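Local coordinates for heptaprenyl diphosphate synthase (HEPPP synthase) subunit 1 family protein (Staphylococcus aureus, PDB 5H9D), which probably serves as the small subunit of a two-chain heptaprenyl diphosphate synthase, paired with a farnesyl pyrophosphate synthetase-like partner to make a C35 isoprenoid diphosphate, at residues D90-I104 against K127-F140. Sequence-based numbering, arbitrary orientation.
Sequences DLSFQNEISKAIVEI and KIETLFPYITLSHF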
ATOM      1  N   ASP C  90      16.016   7.487  13.526  1.00 82.82           N
ATOM      2  CA  ASP C  90      16.454   6.443  14.457  1.00 83.52           C
ATOM      3  C   ASP C  90      16.029   5.113  13.840  1.00 83.67           C
ATOM      4  O   ASP C  90      14.885   4.681  13.995  1.00 84.86           O
ATOM      5  CB  ASP C  90      15.772   6.593  15.815  1.00 84.01           C
ATOM      6  CG  ASP C  90      16.100   5.443  16.763  1.00 84.56           C
ATOM      7  OD1 ASP C  90      16.367   4.313  16.280  1.00 83.65           O
ATOM      8  OD2 ASP C  90      16.075   5.669  17.994  1.00 84.51           O
ATOM      9  N   LEU C  91      16.946   4.455  13.155  1.00 83.38           N
ATOM     10  CA  LEU C  91      16.609   3.206  12.501  1.00 83.73           C
ATOM     11  C   LEU C  91      16.142   2.068  13.416  1.00 83.45           C
ATOM     12  O   LEU C  91      15.170   1.388  13.091  1.00 84.57           O
ATOM     13  CB  LEU C  91      17.780   2.753  11.632  1.00 83.34           C
ATOM     14  CG  LEU C  91      17.412   1.630  10.678  1.00 82.31           C
ATOM     15  CD1 LEU C  91      18.400   1.607   9.526  1.00 82.74           C
ATOM     16  CD2 LEU C  91      17.407   0.320  11.439  1.00 81.70           C
ATOM     17  N   SER C  92      16.814   1.848  14.544  1.00 82.71           N
ATOM     18  CA  SER C  92      16.409   0.769  15.454  1.00 81.27           C
ATOM     19  C   SER C  92      14.992   0.922  15.978  1.00 79.88           C
ATOM     20  O   SER C  92      14.335  -0.075  16.277  1.00 80.09           O
ATOM     21  CB  SER C  92      17.362   0.661  16.648  1.00 80.69           C
ATOM     22  OG  SER C  92      18.264  -0.414  16.456  1.00 82.53           O
ATOM     23  N   PHE C  93      14.537   2.168  16.105  1.00 78.15           N
ATOM     24  CA  PHE C  93      13.194   2.458  16.589  1.00 76.31           C
ATOM     25  C   PHE C  93      12.173   1.931  15.600  1.00 76.89           C
ATOM     26  O   PHE C  93      11.076   1.527  15.993  1.00 75.59           O
ATOM     27  CB  PHE C  93      13.012   3.964  16.771  1.00 75.24           C
ATOM     28  CG  PHE C  93      11.594   4.382  17.039  1.00 72.98           C
ATOM     29  CD1 PHE C  93      10.825   3.721  17.990  1.00 73.40           C
ATOM     30  CD2 PHE C  93      11.037   5.454  16.359  1.00 72.17           C
ATOM     31  CE1 PHE C  93       9.513   4.126  18.263  1.00 72.77           C
ATOM     32  CE2 PHE C  93       9.737   5.870  16.617  1.00 71.82           C
ATOM     33  CZ  PHE C  93       8.969   5.204  17.574  1.00 72.85           C
ATOM     34  N   GLN C  94      12.546   1.931  14.319  1.00 77.35           N
ATOM     35  CA  GLN C  94      11.661   1.441  13.271  1.00 78.34           C
ATOM     36  C   GLN C  94      11.459  -0.082  13.308  1.00 78.38           C
ATOM     37  O   GLN C  94      10.471  -0.590  12.768  1.00 78.53           O
ATOM     38  CB  GLN C  94      12.164   1.839  11.888  1.00 77.51           C
ATOM     39  CG  GLN C  94      11.092   1.605  10.830  1.00 79.85           C
ATOM     40  CD  GLN C  94      11.640   1.540   9.424  1.00 81.29           C
ATOM     41  OE1 GLN C  94      12.339   0.589   9.061  1.00 81.35           O
ATOM     42  NE2 GLN C  94      11.327   2.554   8.619  1.00 80.88           N
ATOM     43  N   ASN C  95      12.401  -0.790  13.932  1.00 78.31           N
ATOM     44  CA  ASN C  95      12.356  -2.246  14.076  1.00 78.52           C
ATOM     45  C   ASN C  95      11.361  -2.489  15.191  1.00 78.74           C
ATOM     46  O   ASN C  95      10.254  -2.989  14.959  1.00 79.18           O
ATOM     47  CB  ASN C  95      13.751  -2.779  14.465  1.00 79.64           C
ATOM     48  CG  ASN C  95      13.816  -4.331  14.601  1.00 80.60           C
ATOM     49  OD1 ASN C  95      13.952  -4.850  15.710  1.00 80.98           O
ATOM     50  ND2 ASN C  95      13.748  -5.056  13.474  1.00 79.25           N
ATOM     51  N   GLU C  96      11.754  -2.103  16.399  1.00 78.37           N
ATOM     52  CA  GLU C  96      10.909  -2.249  17.584  1.00 78.45           C
ATOM     53  C   GLU C  96       9.460  -1.866  17.313  1.00 75.69           C
ATOM     54  O   GLU C  96       8.531  -2.570  17.704  1.00 75.74           O
ATOM     55  CB  GLU C  96      11.436  -1.356  18.707  1.00 81.62           C
ATOM     56  CG  GLU C  96      12.786  -1.758  19.252  1.00 86.68           C
ATOM     57  CD  GLU C  96      12.673  -2.926  20.224  1.00 91.25           C
ATOM     58  OE1 GLU C  96      12.360  -4.056  19.758  1.00 93.69           O
ATOM     59  OE2 GLU C  96      12.883  -2.709  21.452  1.00 92.17           O
ATOM     60  N   ILE C  97       9.279  -0.737  16.639  1.00 73.44           N
ATOM     61  CA  ILE C  97       7.950  -0.230  16.347  1.00 69.97           C
ATOM     62  C   ILE C  97       7.173  -1.058  15.314  1.00 68.61           C
ATOM     63  O   ILE C  97       5.972  -1.281  15.490  1.00 66.70           O
ATOM     64  CB  ILE C  97       8.033   1.288  15.967  1.00 68.11           C
ATOM     65  CG1 ILE C  97       7.290   2.117  17.016  1.00 68.97           C
ATOM     66  CG2 ILE C  97       7.449   1.553  14.612  1.00 67.85           C
ATOM     67  CD1 ILE C  97       5.793   1.863  17.071  1.00 69.15           C
ATOM     68  N   SER C  98       7.834  -1.537  14.259  1.00 67.16           N
ATOM     69  CA  SER C  98       7.097  -2.331  13.278  1.00 66.69           C
ATOM     70  C   SER C  98       6.917  -3.727  13.815  1.00 65.87           C
ATOM     71  O   SER C  98       6.024  -4.446  13.379  1.00 66.00           O
ATOM     72  CB  SER C  98       7.769  -2.357  11.894  1.00 66.35           C
ATOM     73  OG  SER C  98       9.082  -2.870  11.922  1.00 69.33           O
ATOM     74  N   LYS C  99       7.750  -4.102  14.783  1.00 64.86           N
ATOM     75  CA  LYS C  99       7.630  -5.414  15.423  1.00 63.68           C
ATOM     76  C   LYS C  99       6.325  -5.373  16.235  1.00 61.61           C
ATOM     77  O   LYS C  99       5.630  -6.388  16.391  1.00 60.47           O
ATOM     78  CB  LYS C  99       8.836  -5.659  16.341  1.00 65.92           C
ATOM     79  CG  LYS C  99       8.706  -6.853  17.295  1.00 70.13           C
ATOM     80  CD  LYS C  99       8.944  -6.476  18.808  1.00 70.87           C
ATOM     81  CE  LYS C  99       7.761  -5.716  19.498  1.00 68.57           C
ATOM     82  NZ  LYS C  99       6.463  -6.474  19.602  1.00 62.89           N
ATOM     83  N   ALA C 100       6.000  -4.175  16.728  1.00 59.36           N
ATOM     84  CA  ALA C 100       4.795  -3.938  17.518  1.00 57.62           C
ATOM     85  C   ALA C 100       3.548  -3.884  16.634  1.00 56.63           C
ATOM     86  O   ALA C 100       2.498  -4.455  16.998  1.00 56.90           O
ATOM     87  CB  ALA C 100       4.934  -2.636  18.325  1.00 57.57           C
ATOM     88  N   ILE C 101       3.648  -3.210  15.487  1.00 52.59           N
ATOM     89  CA  ILE C 101       2.516  -3.148  14.593  1.00 53.05           C
ATOM     90  C   ILE C 101       2.068  -4.550  14.121  1.00 52.09           C
ATOM     91  O   ILE C 101       0.881  -4.864  14.183  1.00 50.94           O
ATOM     92  CB  ILE C 101       2.799  -2.234  13.364  1.00 55.62           C
ATOM     93  CG1 ILE C 101       3.023  -0.786  13.832  1.00 56.61           C
ATOM     94  CG2 ILE C 101       1.578  -2.210  12.440  1.00 54.19           C
ATOM     95  CD1 ILE C 101       3.430   0.164  12.742  1.00 54.61           C
ATOM     96  N   VAL C 102       2.977  -5.410  13.670  1.00 51.14           N
ATOM     97  CA  VAL C 102       2.488  -6.723  13.237  1.00 51.36           C
ATOM     98  C   VAL C 102       1.864  -7.465  14.412  1.00 50.97           C
ATOM     99  O   VAL C 102       0.875  -8.151  14.244  1.00 52.03           O
ATOM    100  CB  VAL C 102       3.594  -7.650  12.499  1.00 51.28           C
ATOM    101  CG1 VAL C 102       4.901  -6.929  12.319  1.00 48.25           C
ATOM    102  CG2 VAL C 102       3.770  -8.968  13.220  1.00 48.66           C
ATOM    103  N   GLU C 103       2.411  -7.292  15.605  1.00 51.40           N
ATOM    104  CA  GLU C 103       1.867  -7.964  16.784  1.00 54.01           C
ATOM    105  C   GLU C 103       0.458  -7.496  17.155  1.00 53.86           C
ATOM    106  O   GLU C 103      -0.454  -8.299  17.424  1.00 50.27           O
ATOM    107  CB  GLU C 103       2.804  -7.768  17.965  1.00 56.36           C
ATOM    108  CG  GLU C 103       2.217  -8.258  19.261  1.00 61.02           C
ATOM    109  CD  GLU C 103       3.251  -8.435  20.341  1.00 63.51           C
ATOM    110  OE1 GLU C 103       4.222  -7.641  20.357  1.00 64.79           O
ATOM    111  OE2 GLU C 103       3.081  -9.362  21.172  1.00 64.45           O
ATOM    112  N   ILE C 104       0.295  -6.177  17.195  1.00 55.79           N
ATOM    113  CA  ILE C 104      -1.014  -5.600  17.484  1.00 54.96           C
ATOM    114  C   ILE C 104      -2.014  -6.235  16.530  1.00 54.69           C
ATOM    115  O   ILE C 104      -3.062  -6.722  16.970  1.00 55.90           O
ATOM    116  CB  ILE C 104      -1.006  -4.085  17.268  1.00 55.33           C
ATOM    117  CG1 ILE C 104      -0.195  -3.410  18.384  1.00 57.31           C
ATOM    118  CG2 ILE C 104      -2.418  -3.559  17.207  1.00 55.61           C
ATOM    119  CD1 ILE C 104      -0.558  -3.878  19.817  1.00 55.63           C
ATOM    120  N   LYS C 127      -1.408  -5.061  25.756  1.00 56.10           N
ATOM    121  CA  LYS C 127      -0.530  -4.884  24.601  1.00 54.68           C
ATOM    122  C   LYS C 127      -1.175  -3.949  23.601  1.00 56.35           C
ATOM    123  O   LYS C 127      -0.629  -2.873  23.302  1.00 57.90           O
ATOM    124  CB  LYS C 127      -0.281  -6.215  23.891  1.00 55.23           C
ATOM    125  CG  LYS C 127       0.544  -7.257  24.622  1.00 54.18           C
ATOM    126  CD  LYS C 127       2.001  -7.053  24.449  1.00 51.81           C
ATOM    127  CE  LYS C 127       2.719  -8.262  24.968  1.00 53.97           C
ATOM    128  NZ  LYS C 127       3.393  -9.010  23.855  1.00 57.77           N
ATOM    129  N   ILE C 128      -2.326  -4.351  23.068  1.00 53.52           N
ATOM    130  CA  ILE C 128      -2.990  -3.500  22.096  1.00 55.12           C
ATOM    131  C   ILE C 128      -3.131  -2.055  22.622  1.00 58.14           C
ATOM    132  O   ILE C 128      -2.879  -1.077  21.901  1.00 59.23           O
ATOM    133  CB  ILE C 128      -4.397  -4.032  21.739  1.00 53.74           C
ATOM    134  CG1 ILE C 128      -4.289  -5.286  20.881  1.00 52.38           C
ATOM    135  CG2 ILE C 128      -5.200  -2.972  21.061  1.00 49.86           C
ATOM    136  CD1 ILE C 128      -5.635  -5.993  20.676  1.00 51.39           C
ATOM    137  N   GLU C 129      -3.492  -1.914  23.891  1.00 59.27           N
ATOM    138  CA  GLU C 129      -3.696  -0.588  24.438  1.00 59.48           C
ATOM    139  C   GLU C 129      -2.503   0.231  24.922  1.00 58.93           C
ATOM    140  O   GLU C 129      -2.627   1.422  25.073  1.00 58.04           O
ATOM    141  CB  GLU C 129      -4.702  -0.675  25.546  1.00 60.06           C
ATOM    142  CG  GLU C 129      -5.716   0.390  25.429  1.00 64.80           C
ATOM    143  CD  GLU C 129      -6.648   0.151  24.276  1.00 67.41           C
ATOM    144  OE1 GLU C 129      -7.325  -0.910  24.274  1.00 65.48           O
ATOM    145  OE2 GLU C 129      -6.698   1.029  23.379  1.00 69.29           O
ATOM    146  N   THR C 130      -1.348  -0.392  25.124  1.00 59.26           N
ATOM    147  CA  THR C 130      -0.166   0.302  25.643  1.00 59.09           C
ATOM    148  C   THR C 130       1.105   0.179  24.806  1.00 60.31           C
ATOM    149  O   THR C 130       1.986   1.032  24.876  1.00 58.11           O
ATOM    150  CB  THR C 130       0.193  -0.225  27.070  1.00 59.17           C
ATOM    151  OG1 THR C 130       0.419  -1.646  27.017  1.00 57.52           O
ATOM    152  CG2 THR C 130      -0.926   0.065  28.055  1.00 55.71           C
ATOM    153  N   LEU C 131       1.184  -0.898  24.027  1.00 63.41           N
ATOM    154  CA  LEU C 131       2.335  -1.208  23.184  1.00 63.85           C
ATOM    155  C   LEU C 131       2.911  -0.042  22.406  1.00 66.45           C
ATOM    156  O   LEU C 131       4.108   0.208  22.510  1.00 69.46           O
ATOM    157  CB  LEU C 131       1.973  -2.337  22.233  1.00 63.47           C
ATOM    158  CG  LEU C 131       3.101  -3.213  21.683  1.00 64.78           C
ATOM    159  CD1 LEU C 131       3.996  -3.703  22.830  1.00 63.95           C
ATOM    160  CD2 LEU C 131       2.493  -4.402  20.912  1.00 62.17           C
ATOM    161  N   PHE C 132       2.113   0.692  21.635  1.00 66.64           N
ATOM    162  CA  PHE C 132       2.718   1.798  20.905  1.00 69.05           C
ATOM    163  C   PHE C 132       3.332   2.843  21.811  1.00 70.59           C
ATOM    164  O   PHE C 132       4.470   3.231  21.607  1.00 71.21           O
ATOM    165  CB  PHE C 132       1.738   2.456  19.937  1.00 69.49           C
ATOM    166  CG  PHE C 132       1.359   1.572  18.787  1.00 69.71           C
ATOM    167  CD1 PHE C 132       2.269   0.632  18.294  1.00 67.53           C
ATOM    168  CD2 PHE C 132       0.082   1.640  18.226  1.00 68.92           C
ATOM    169  CE1 PHE C 132       1.917  -0.227  17.274  1.00 68.24           C
ATOM    170  CE2 PHE C 132      -0.275   0.781  17.199  1.00 69.64           C
ATOM    171  CZ  PHE C 132       0.648  -0.159  16.723  1.00 69.47           C
ATOM    172  N   PRO C 133       2.588   3.333  22.810  1.00 71.71           N
ATOM    173  CA  PRO C 133       3.228   4.337  23.669  1.00 72.89           C
ATOM    174  C   PRO C 133       4.343   3.733  24.521  1.00 74.62           C
ATOM    175  O   PRO C 133       5.399   4.342  24.677  1.00 75.17           O
ATOM    176  CB  PRO C 133       2.067   4.896  24.501  1.00 71.71           C
ATOM    177  CG  PRO C 133       1.017   3.844  24.424  1.00 72.54           C
ATOM    178  CD  PRO C 133       1.133   3.301  23.024  1.00 72.80           C
ATOM    179  N   TYR C 134       4.123   2.528  25.047  1.00 75.95           N
ATOM    180  CA  TYR C 134       5.132   1.861  25.867  1.00 76.61           C
ATOM    181  C   TYR C 134       6.479   1.861  25.183  1.00 76.23           C
ATOM    182  O   TYR C 134       7.459   2.294  25.778  1.00 77.57           O
ATOM    183  CB  TYR C 134       4.730   0.410  26.188  1.00 79.46           C
ATOM    184  CG  TYR C 134       5.840  -0.438  26.810  1.00 81.83           C
ATOM    185  CD1 TYR C 134       6.890  -0.933  26.031  1.00 82.99           C
ATOM    186  CD2 TYR C 134       5.851  -0.730  28.176  1.00 83.29           C
ATOM    187  CE1 TYR C 134       7.922  -1.690  26.595  1.00 84.52           C
ATOM    188  CE2 TYR C 134       6.885  -1.493  28.753  1.00 84.17           C
ATOM    189  CZ  TYR C 134       7.916  -1.964  27.952  1.00 84.84           C
ATOM    190  OH  TYR C 134       8.953  -2.691  28.494  1.00 85.16           O
ATOM    191  N   ILE C 135       6.538   1.380  23.942  1.00 74.98           N
ATOM    192  CA  ILE C 135       7.814   1.325  23.230  1.00 74.73           C
ATOM    193  C   ILE C 135       8.264   2.690  22.677  1.00 76.04           C
ATOM    194  O   ILE C 135       9.449   2.896  22.433  1.00 76.60           O
ATOM    195  CB  ILE C 135       7.816   0.236  22.064  1.00 72.38           C
ATOM    196  CG1 ILE C 135       7.537   0.880  20.722  1.00 71.38           C
ATOM    197  CG2 ILE C 135       6.757  -0.812  22.276  1.00 69.64           C
ATOM    198  CD1 ILE C 135       8.764   1.316  20.031  1.00 73.31           C
ATOM    199  N   THR C 136       7.344   3.628  22.479  1.00 77.16           N
ATOM    200  CA  THR C 136       7.772   4.922  21.966  1.00 79.26           C
ATOM    201  C   THR C 136       8.491   5.653  23.094  1.00 81.07           C
ATOM    202  O   THR C 136       9.626   6.104  22.918  1.00 81.40           O
ATOM    203  CB  THR C 136       6.606   5.815  21.477  1.00 79.66           C
ATOM    204  OG1 THR C 136       5.590   5.029  20.844  1.00 79.60           O
ATOM    205  CG2 THR C 136       7.134   6.797  20.446  1.00 80.23           C
ATOM    206  N   LEU C 137       7.829   5.759  24.249  1.00 82.37           N
ATOM    207  CA  LEU C 137       8.393   6.420  25.432  1.00 83.52           C
ATOM    208  C   LEU C 137       9.668   5.699  25.910  1.00 85.56           C
ATOM    209  O   LEU C 137      10.725   6.315  26.064  1.00 86.13           O
ATOM    210  CB  LEU C 137       7.373   6.434  26.586  1.00 82.63           C
ATOM    211  CG  LEU C 137       5.954   7.025  26.454  1.00 82.24           C
ATOM    212  CD1 LEU C 137       5.099   6.561  27.625  1.00 80.47           C
ATOM    213  CD2 LEU C 137       5.993   8.542  26.406  1.00 81.88           C
ATOM    214  N   SER C 138       9.571   4.390  26.126  1.00 87.32           N
ATOM    215  CA  SER C 138      10.709   3.603  26.604  1.00 89.10           C
ATOM    216  C   SER C 138      11.854   3.385  25.609  1.00 90.38           C
ATOM    217  O   SER C 138      12.576   2.389  25.682  1.00 89.90           O
ATOM    218  CB  SER C 138      10.216   2.246  27.119  1.00 88.62           C
ATOM    219  OG  SER C 138       9.623   1.500  26.082  1.00 89.09           O
ATOM    220  N   HIS C 139      12.027   4.314  24.681  1.00 92.68           N
ATOM    221  CA  HIS C 139      13.099   4.201  23.705  1.00 95.81           C
ATOM    222  C   HIS C 139      13.878   5.499  23.671  1.00 98.70           C
ATOM    223  O   HIS C 139      15.052   5.524  23.307  1.00 97.87           O
ATOM    224  CB  HIS C 139      12.533   3.926  22.321  1.00 94.86           C
ATOM    225  CG  HIS C 139      13.572   3.886  21.245  1.00 94.71           C
ATOM    226  ND1 HIS C 139      14.354   2.776  21.005  1.00 95.00           N
ATOM    227  CD2 HIS C 139      13.963   4.824  20.350  1.00 93.91           C
ATOM    228  CE1 HIS C 139      15.179   3.031  20.005  1.00 94.40           C
ATOM    229  NE2 HIS C 139      14.962   4.268  19.591  1.00 93.45           N
ATOM    230  N   PHE C 140      13.196   6.569  24.068  1.00102.93           N
ATOM    231  CA  PHE C 140      13.754   7.916  24.087  1.00107.14           C
ATOM    232  C   PHE C 140      13.956   8.447  25.513  1.00109.65           C
ATOM    233  O   PHE C 140      14.967   9.087  25.804  1.00109.79           O
ATOM    234  CB  PHE C 140      12.825   8.858  23.308  1.00107.82           C
ATOM    235  CG  PHE C 140      12.642   8.479  21.858  1.00108.09           C
ATOM    236  CD1 PHE C 140      13.693   8.619  20.951  1.00108.33           C
ATOM    237  CD2 PHE C 140      11.425   7.978  21.405  1.00107.72           C
ATOM    238  CE1 PHE C 140      13.535   8.267  19.615  1.00108.40           C
ATOM    239  CE2 PHE C 140      11.257   7.622  20.075  1.00108.28           C
ATOM    240  CZ  PHE C 140      12.314   7.766  19.176  1.00108.76           C
TER
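An antiparallel helix pair in this all-alpha chain, consistent with the alpha-helical fold of the terpene synthase clan, joins Phe93, Ile97, Ala100 and Ile104 to His139, Ile135, Leu131 and Ile128. The axes of the two short helical segments approach to 9.9 Å, their directions 177° apart, and two aromatic knobs enter opposing holes. Phe93 sits among Ile135, Thr136, His139 and Phe140: CZ of Phe140 lies over one face, 3.9 Å from Phe93 CD2, in an edge-to-face pair with planes at 71°, while Ile135 CD1 meets the ring edge. Phe132 returns the favour among Ile97, Ala100, Ile101 and Ile104. Its CG stands beside the backbone N (chi1 -68°), which carries the flat ring across to Ile101 CG1, 3.7 Å from Phe132 CE1. The small Ala100 side chain fits between neighbours, its CB 3.9 Å from Leu131 CG and also at the edge of the Phe132 ring. Ile104, a branched apolar chain, fills the end of the interface: CD1 reaches Leu131 CD2 and the Ile128 backbone, and CG1 meets Phe132 CZ. Ile51 of helix 43-65 packs on both Ile101 and Phe132.

Polar pairs lie toward both ends. Glu103 reaches out in an extended chain, OE2 forming a salt bridge with Lys127 NZ at 2.7 Å from above the carboxylate plane, while Glu103 OE1 makes another with Lys99 NZ, so one carboxylate probably offsets two lysines. At the other end Asp90 OD2 accepts from His139 NE2 in a bond modelled very short, its exact length doubtful, and OD1 caps the helix by accepting from Phe93 N at 2.8 Å.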